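Local coordinates for glyoxalase family protein (Bacillus cereus, PDB 1SS4), which is of uncertain function but belongs to the glyoxalase (vicinal oxygen chelate) family and may bind a metal ion and act as a methylmalonyl-CoA epimerase, at residues 27-32 and 99-104. Residues are numbered along the deposited sequence; the frame is centred on the assembly and turned at random.
Sequences SFFEEI and VMFTVE
Segments 27-32 and 99-104 come nearest in their backbones at Ile-32, in the last turn of helix 22-32, and Val-103, whose CA atoms are 8.3 Å apart; no hydrogen bond joins them, and the contact is made by three buried apolar side chains. Phe-101 reaches from the strand toward the helix and meets both partners. Over one face of its ring sits the CG2 methyl of Ile-32, in a CH-pi contact 4.0 Å from the ring centroid and only 13° off the normal. That methyl stands anti to the backbone N of Ile-32, while the CG1 branch, beside the N (chi1 -68°), turns to lie over the rim of the Phe-28 ring. As in other vicinal oxygen chelate proteins, the chain holds two βαβββ modules, each with a four-stranded sheet; helix 22-32, which follows strand 9-18 of one sheet, packs here on strand 95-103, an outermost strand of the other within this chain. Phe-29 comes in at the edge of the Phe-101 ring, its CE1 4.0 Å from Phe-101 CZ, so that the two rings meet rim to rim rather than stacked. Over one face of the Phe-29 ring lies CD2 of Phe-28, 3.9 Å above its centre. Leu-34 and Ile-72 touch both Phe-29 and Phe-101, and Leu-113 of helix 106-115 packs on Ile-32. On its outer edge the strand pairs antiparallel with a strand of the second subunit, continuing the sheet across the dimer interface.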
loop_
_atom_site.group_PDB
_atom_site.type_symbol
_atom_site.label_atom_id
_atom_site.label_comp_id
_atom_site.label_asym_id
_atom_site.label_seq_id
_atom_site.Cartn_x
_atom_site.Cartn_y
_atom_site.Cartn_z
ATOM N N SER A 27 3.667 4.436 -16.806
ATOM C CA SER A 27 2.621 4.663 -17.802
ATOM C C SER A 27 1.229 4.322 -17.269
ATOM O O SER A 27 0.273 5.076 -17.456
ATOM C CB SER A 27 2.916 3.835 -19.058
ATOM O OG SER A 27 1.824 3.884 -19.960
ATOM N N PHE A 28 1.119 3.183 -16.598
ATOM C CA PHE A 28 -0.153 2.745 -16.040
ATOM C C PHE A 28 -0.722 3.701 -14.987
ATOM O O PHE A 28 -1.890 4.074 -15.050
ATOM C CB PHE A 28 -0.003 1.348 -15.428
ATOM C CG PHE A 28 -1.253 0.844 -14.777
ATOM C CD1 PHE A 28 -2.356 0.487 -15.552
ATOM C CD2 PHE A 28 -1.344 0.750 -13.396
ATOM C CE1 PHE A 28 -3.535 0.042 -14.949
ATOM C CE2 PHE A 28 -2.521 0.310 -12.781
ATOM C CZ PHE A 28 -3.614 -0.044 -13.560
ATOM N N PHE A 29 0.092 4.105 -14.016
ATOM C CA PHE A 29 -0.425 4.995 -13.000
ATOM C C PHE A 29 -0.726 6.381 -13.558
ATOM O O PHE A 29 -1.583 7.086 -13.033
ATOM C CB PHE A 29 0.510 4.989 -11.795
ATOM C CG PHE A 29 0.352 3.738 -10.949
ATOM C CD1 PHE A 29 -0.762 3.586 -10.127
ATOM C CD2 PHE A 29 1.249 2.687 -11.058
ATOM C CE1 PHE A 29 -0.986 2.390 -9.423
ATOM C CE2 PHE A 29 1.042 1.476 -10.358
ATOM C CZ PHE A 29 -0.081 1.332 -9.541
ATOM N N GLU A 30 -0.067 6.751 -14.654
ATOM C CA GLU A 30 -0.358 8.043 -15.278
ATOM C C GLU A 30 -1.778 7.991 -15.825
ATOM O O GLU A 30 -2.522 8.965 -15.724
ATOM C CB GLU A 30 0.623 8.352 -16.406
ATOM C CG GLU A 30 1.975 8.818 -15.909
ATOM C CD GLU A 30 2.991 8.936 -17.022
ATOM O OE1 GLU A 30 2.665 8.531 -18.162
ATOM O OE2 GLU A 30 4.118 9.420 -16.752
ATOM N N GLU A 31 -2.152 6.839 -16.383
ATOM C CA GLU A 31 -3.490 6.621 -16.933
ATOM C C GLU A 31 -4.548 6.668 -15.834
ATOM O O GLU A 31 -5.673 7.106 -16.061
ATOM C CB GLU A 31 -3.560 5.260 -17.628
ATOM C CG GLU A 31 -2.749 5.155 -18.907
ATOM C CD GLU A 31 -3.394 5.896 -20.074
ATOM O OE1 GLU A 31 -4.601 5.692 -20.326
ATOM O OE2 GLU A 31 -2.689 6.675 -20.745
ATOM N N ILE A 32 -4.188 6.191 -14.645
ATOM C CA ILE A 32 -5.094 6.215 -13.509
ATOM C C ILE A 32 -5.293 7.678 -13.103
ATOM O O ILE A 32 -6.323 8.048 -12.551
ATOM C CB ILE A 32 -4.491 5.464 -12.290
ATOM C CG1 ILE A 32 -4.406 3.963 -12.582
ATOM C CG2 ILE A 32 -5.313 5.770 -11.033
ATOM C CD1 ILE A 32 -5.731 3.234 -12.461
ATOM N N VAL A 99 -4.425 -0.948 -3.521
ATOM C CA VAL A 99 -4.677 0.446 -3.216
ATOM C C VAL A 99 -5.996 0.724 -3.964
ATOM O O VAL A 99 -6.224 0.194 -5.059
ATOM C CB VAL A 99 -3.559 1.394 -3.718
ATOM C CG1 VAL A 99 -2.238 1.055 -2.999
ATOM C CG2 VAL A 99 -3.358 1.270 -5.201
HETATM N N MSE A 100 -6.873 1.514 -3.338
HETATM C CA MSE A 100 -8.184 1.876 -3.889
HETATM C C MSE A 100 -8.187 3.349 -4.314
HETATM O O MSE A 100 -7.798 4.221 -3.541
HETATM C CB MSE A 100 -9.262 1.642 -2.817
HETATM C CG MSE A 100 -10.635 2.260 -3.092
HETATM SE SE MSE A 100 -11.569 1.339 -4.488
HETATM C CE MSE A 100 -12.046 -0.294 -3.590
ATOM N N PHE A 101 -8.611 3.615 -5.543
ATOM C CA PHE A 101 -8.669 4.985 -6.065
ATOM C C PHE A 101 -10.128 5.386 -6.349
ATOM O O PHE A 101 -10.912 4.576 -6.842
ATOM C CB PHE A 101 -7.904 5.089 -7.391
ATOM C CG PHE A 101 -6.437 4.784 -7.285
ATOM C CD1 PHE A 101 -5.560 5.700 -6.707
ATOM C CD2 PHE A 101 -5.920 3.606 -7.819
ATOM C CE1 PHE A 101 -4.182 5.458 -6.664
ATOM C CE2 PHE A 101 -4.539 3.352 -7.783
ATOM C CZ PHE A 101 -3.669 4.287 -7.201
ATOM N N THR A 102 -10.494 6.628 -6.037
ATOM C CA THR A 102 -11.845 7.087 -6.374
ATOM C C THR A 102 -11.636 7.923 -7.628
ATOM O O THR A 102 -10.785 8.804 -7.641
ATOM C CB THR A 102 -12.461 7.993 -5.302
ATOM O OG1 THR A 102 -12.641 7.246 -4.094
ATOM C CG2 THR A 102 -13.843 8.519 -5.774
ATOM N N VAL A 103 -12.384 7.623 -8.680
ATOM C CA VAL A 103 -12.262 8.350 -9.938
ATOM C C VAL A 103 -13.588 8.999 -10.320
ATOM O O VAL A 103 -14.637 8.682 -9.757
ATOM C CB VAL A 103 -11.800 7.417 -11.086
ATOM C CG1 VAL A 103 -10.394 6.915 -10.798
ATOM C CG2 VAL A 103 -12.760 6.253 -11.240
ATOM N N GLU A 104 -13.541 9.913 -11.280
ATOM C CA GLU A 104 -14.748 10.601 -11.700
ATOM C C GLU A 104 -15.746 9.672 -12.386
ATOM O O GLU A 104 -16.919 9.617 -12.009
ATOM C CB GLU A 104 -14.383 11.748 -12.628
ATOM C CG GLU A 104 -15.460 12.794 -12.725
ATOM C CD GLU A 104 -15.020 13.971 -13.552
ATOM O OE1 GLU A 104 -14.902 13.811 -14.790
ATOM O OE2 GLU A 104 -14.780 15.049 -12.960
#